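Local coordinates for uncharacterized protein (Bordetella bronchiseptica, PDB 4XG0) that probably acts as a kinase of acid-sugar catabolism, joining a sugar-binding N-terminal domain to a nucleotide-binding C-terminal domain, at residues 285-298 / 335-347. Numbering follows the deposited sequence.
Sequences WAPTLAQLADDRNW and VARRLGELAARLV
L292 and W298 bring 285-298 closest to helix 335-347, their CA atoms lying 7.5 Å from that of V335 and 7.9 Å from that of L342, at the start and middle of the long helix. L292 is a knob set in a hole made by V335, R338, L339 and L342; with CG anti to the backbone N (chi1 179°) its branched end turns to the long helix, CD1 resting 3.5 Å from R338 CG and CD2 against CG1 of V335. The long aliphatic stem of R338 suits this place, since it packs on L292 before its head turns polar. L292 O, at the last residue of helix 289-292, accepts from R338 NE over 2.9 Å and almost straight (171°), in the planes of both carbonyl and guanidinium. D295 OD1 takes R338 NH1 on its anti lone pair (2.8 Å), while R345 NH1 reaches the same oxygen at 2.9 Å on the syn side, tilted from the carboxylate plane. A carboxylate between two arginines can serve both, and their charges would probably favour its ionised form. Water 1 accepts from R338 NH1 and lies within hydrogen-bonding distance of L292 O and D294 O. Next to these polar groups W298 offers a broad apolar face: L342 CD2 sits 3.5 Å from the centroid of its five-membered ring, 5° off the normal, a CH-pi contact, and the R345 guanidinium lays a face against the NE1 edge. CD1 of L342, the other branch, meets W285 CH2 at 3.6 Å. W285, in edge strand 283-285, also stacks on W301, and L320 of the adjacent strand 317-321 touches W285, W298 and L339, so the helices of both segments pack on the same side of the mixed sheet of the C-terminal domain.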
# COMPACT_ATOMS: atom_id res chain seq x y z
N TRP A 285 -11.94 2.36 23.17
CA TRP A 285 -12.32 2.89 24.48
C TRP A 285 -13.59 3.67 24.26
O TRP A 285 -13.59 4.68 23.53
CB TRP A 285 -11.22 3.81 25.02
CG TRP A 285 -11.38 4.21 26.43
CD1 TRP A 285 -11.62 3.39 27.50
CD2 TRP A 285 -11.26 5.54 26.97
NE1 TRP A 285 -11.67 4.13 28.67
CE2 TRP A 285 -11.44 5.44 28.37
CE3 TRP A 285 -11.03 6.79 26.41
CZ2 TRP A 285 -11.40 6.56 29.21
CZ3 TRP A 285 -10.99 7.90 27.25
CH2 TRP A 285 -11.17 7.77 28.62
N ALA A 286 -14.69 3.19 24.84
CA ALA A 286 -15.98 3.86 24.75
C ALA A 286 -16.53 4.15 26.14
O ALA A 286 -17.46 3.48 26.60
CB ALA A 286 -16.96 2.98 23.97
N PRO A 287 -15.96 5.14 26.83
CA PRO A 287 -16.36 5.44 28.20
C PRO A 287 -17.67 6.19 28.32
O PRO A 287 -18.08 6.88 27.40
CB PRO A 287 -15.22 6.34 28.70
CG PRO A 287 -14.76 7.05 27.49
CD PRO A 287 -14.88 6.03 26.36
N THR A 288 -18.32 6.07 29.47
CA THR A 288 -19.45 6.90 29.81
C THR A 288 -18.93 8.27 30.21
O THR A 288 -17.72 8.45 30.35
CB THR A 288 -20.20 6.33 31.02
OG1 THR A 288 -19.35 6.42 32.16
CG2 THR A 288 -20.56 4.90 30.78
N LEU A 289 -19.83 9.22 30.40
CA LEU A 289 -19.46 10.56 30.79
C LEU A 289 -18.68 10.54 32.09
O LEU A 289 -17.69 11.24 32.24
CB LEU A 289 -20.70 11.41 30.99
CG LEU A 289 -21.36 11.91 29.71
CD1 LEU A 289 -22.63 12.63 30.10
CD2 LEU A 289 -20.38 12.84 29.00
N ALA A 290 -19.16 9.74 33.04
CA ALA A 290 -18.48 9.62 34.32
C ALA A 290 -17.07 9.03 34.15
O ALA A 290 -16.11 9.52 34.74
CB ALA A 290 -19.29 8.78 35.26
N GLN A 291 -16.95 7.99 33.33
CA GLN A 291 -15.64 7.35 33.12
C GLN A 291 -14.65 8.26 32.40
O GLN A 291 -13.46 8.31 32.75
CB GLN A 291 -15.80 6.03 32.35
CG GLN A 291 -16.54 4.94 33.15
CD GLN A 291 -16.93 3.74 32.30
OE1 GLN A 291 -17.15 3.84 31.09
NE2 GLN A 291 -16.99 2.58 32.93
N LEU A 292 -15.13 8.98 31.39
CA LEU A 292 -14.29 9.89 30.65
C LEU A 292 -13.61 10.94 31.57
O LEU A 292 -12.45 11.31 31.33
CB LEU A 292 -15.09 10.56 29.54
CG LEU A 292 -14.33 11.56 28.70
CD1 LEU A 292 -13.04 10.98 28.14
CD2 LEU A 292 -15.27 12.00 27.58
N ALA A 293 -14.31 11.39 32.62
CA ALA A 293 -13.74 12.36 33.56
C ALA A 293 -12.90 11.72 34.67
O ALA A 293 -12.37 12.42 35.53
CB ALA A 293 -14.86 13.22 34.19
N ASP A 294 -12.76 10.39 34.64
CA ASP A 294 -12.08 9.64 35.69
C ASP A 294 -10.75 9.12 35.17
O ASP A 294 -10.69 8.23 34.31
CB ASP A 294 -12.97 8.46 36.10
CG ASP A 294 -12.47 7.77 37.36
OD1 ASP A 294 -11.27 7.92 37.70
OD2 ASP A 294 -13.28 7.08 38.01
N ASP A 295 -9.65 9.70 35.64
CA ASP A 295 -8.39 9.42 34.98
C ASP A 295 -7.98 7.98 35.24
O ASP A 295 -7.21 7.39 34.47
CB ASP A 295 -7.28 10.39 35.41
CG ASP A 295 -6.17 10.49 34.37
OD1 ASP A 295 -6.47 10.83 33.20
OD2 ASP A 295 -5.00 10.24 34.75
N ARG A 296 -8.51 7.41 36.32
CA ARG A 296 -8.27 6.00 36.64
C ARG A 296 -8.77 5.06 35.55
O ARG A 296 -8.13 4.05 35.24
CB ARG A 296 -8.90 5.64 37.98
CG ARG A 296 -8.16 6.31 39.14
CD ARG A 296 -8.90 6.18 40.44
NE ARG A 296 -10.24 6.75 40.32
CZ ARG A 296 -11.08 6.90 41.34
NH1 ARG A 296 -10.73 6.55 42.57
NH2 ARG A 296 -12.28 7.43 41.12
N ASN A 297 -9.91 5.40 34.96
CA ASN A 297 -10.49 4.59 33.89
C ASN A 297 -9.59 4.66 32.64
O ASN A 297 -9.33 3.65 31.98
CB ASN A 297 -11.91 5.08 33.58
CG ASN A 297 -12.71 4.11 32.72
OD1 ASN A 297 -12.59 4.10 31.49
ND2 ASN A 297 -13.57 3.32 33.37
N TRP A 298 -9.09 5.85 32.32
CA TRP A 298 -8.17 6.03 31.20
C TRP A 298 -6.91 5.21 31.42
O TRP A 298 -6.49 4.45 30.54
CB TRP A 298 -7.78 7.51 31.06
CG TRP A 298 -6.61 7.76 30.13
CD1 TRP A 298 -5.35 8.20 30.48
CD2 TRP A 298 -6.58 7.62 28.70
NE1 TRP A 298 -4.56 8.32 29.37
CE2 TRP A 298 -5.30 7.97 28.27
CE3 TRP A 298 -7.53 7.22 27.75
CZ2 TRP A 298 -4.93 7.95 26.94
CZ3 TRP A 298 -7.17 7.19 26.44
CH2 TRP A 298 -5.87 7.55 26.04
N VAL A 335 -16.07 17.23 26.86
CA VAL A 335 -15.85 15.86 26.39
C VAL A 335 -14.79 15.80 25.30
O VAL A 335 -13.86 15.00 25.37
CB VAL A 335 -17.17 15.19 25.89
CG1 VAL A 335 -16.86 13.97 25.01
CG2 VAL A 335 -18.05 14.77 27.06
N ALA A 336 -14.90 16.68 24.31
CA ALA A 336 -13.94 16.70 23.21
C ALA A 336 -12.57 17.19 23.73
O ALA A 336 -11.52 16.66 23.35
CB ALA A 336 -14.44 17.61 22.13
N ARG A 337 -12.59 18.18 24.60
CA ARG A 337 -11.34 18.73 25.15
C ARG A 337 -10.57 17.61 25.84
O ARG A 337 -9.36 17.43 25.65
CB ARG A 337 -11.64 19.84 26.15
N ARG A 338 -11.30 16.87 26.66
CA ARG A 338 -10.76 15.74 27.40
C ARG A 338 -10.24 14.62 26.49
O ARG A 338 -9.14 14.11 26.70
CB ARG A 338 -11.84 15.20 28.34
CG ARG A 338 -11.48 13.95 29.11
CD ARG A 338 -10.48 14.25 30.19
NE ARG A 338 -10.24 13.10 31.05
CZ ARG A 338 -9.13 12.92 31.76
NH1 ARG A 338 -8.99 11.84 32.51
NH2 ARG A 338 -8.15 13.82 31.69
N LEU A 339 -11.03 14.23 25.49
CA LEU A 339 -10.57 13.20 24.55
C LEU A 339 -9.30 13.66 23.83
O LEU A 339 -8.37 12.87 23.60
CB LEU A 339 -11.68 12.85 23.53
CG LEU A 339 -12.66 11.77 24.00
CD1 LEU A 339 -13.67 11.52 22.89
CD2 LEU A 339 -11.94 10.47 24.39
N GLY A 340 -9.25 14.94 23.52
CA GLY A 340 -8.08 15.51 22.86
C GLY A 340 -6.86 15.41 23.72
O GLY A 340 -5.78 15.05 23.26
N GLU A 341 -7.02 15.76 24.99
CA GLU A 341 -5.88 15.71 25.91
C GLU A 341 -5.40 14.27 26.08
O GLU A 341 -4.18 14.03 26.07
CB GLU A 341 -6.24 16.31 27.26
CG GLU A 341 -6.33 17.82 27.22
CD GLU A 341 -5.32 18.50 28.14
OE1 GLU A 341 -5.55 18.49 29.38
OE2 GLU A 341 -4.30 19.03 27.64
N LEU A 342 -6.33 13.33 26.25
CA LEU A 342 -5.93 11.91 26.42
C LEU A 342 -5.25 11.33 25.15
O LEU A 342 -4.22 10.64 25.23
CB LEU A 342 -7.14 11.07 26.83
CG LEU A 342 -7.76 11.48 28.19
CD1 LEU A 342 -9.01 10.69 28.51
CD2 LEU A 342 -6.74 11.33 29.32
N ALA A 343 -5.82 11.63 23.99
CA ALA A 343 -5.22 11.19 22.73
C ALA A 343 -3.78 11.66 22.68
O ALA A 343 -2.88 10.91 22.29
CB ALA A 343 -5.99 11.72 21.54
N ALA A 344 -3.55 12.91 23.07
CA ALA A 344 -2.19 13.48 23.01
C ALA A 344 -1.27 12.77 23.97
O ALA A 344 -0.11 12.48 23.65
CB ALA A 344 -2.20 14.98 23.30
N ARG A 345 -1.77 12.52 25.18
CA ARG A 345 -0.96 11.79 26.15
C ARG A 345 -0.51 10.44 25.58
O ARG A 345 0.64 10.01 25.76
CB ARG A 345 -1.69 11.63 27.47
CG ARG A 345 -1.63 12.86 28.36
CD ARG A 345 -2.59 12.78 29.55
NE ARG A 345 -2.47 11.55 30.33
CZ ARG A 345 -3.30 11.21 31.32
NH1 ARG A 345 -4.28 12.01 31.64
NH2 ARG A 345 -3.13 10.07 31.99
N LEU A 346 -1.43 9.76 24.91
CA LEU A 346 -1.15 8.43 24.35
C LEU A 346 -0.13 8.44 23.20
O LEU A 346 0.79 7.61 23.14
CB LEU A 346 -2.45 7.83 23.85
CG LEU A 346 -2.32 6.38 23.41
CD1 LEU A 346 -1.58 5.58 24.41
CD2 LEU A 346 -3.72 5.83 23.26
N VAL A 347 -0.32 9.37 22.27
CA VAL A 347 0.63 9.57 21.19
C VAL A 347 2.04 9.84 21.72
O VAL A 347 3.02 9.32 21.20
CB VAL A 347 0.20 10.74 20.32
CG1 VAL A 347 1.31 11.14 19.40
CG2 VAL A 347 -1.09 10.39 19.55
O HOH W 1 -10.66 9.51 31.75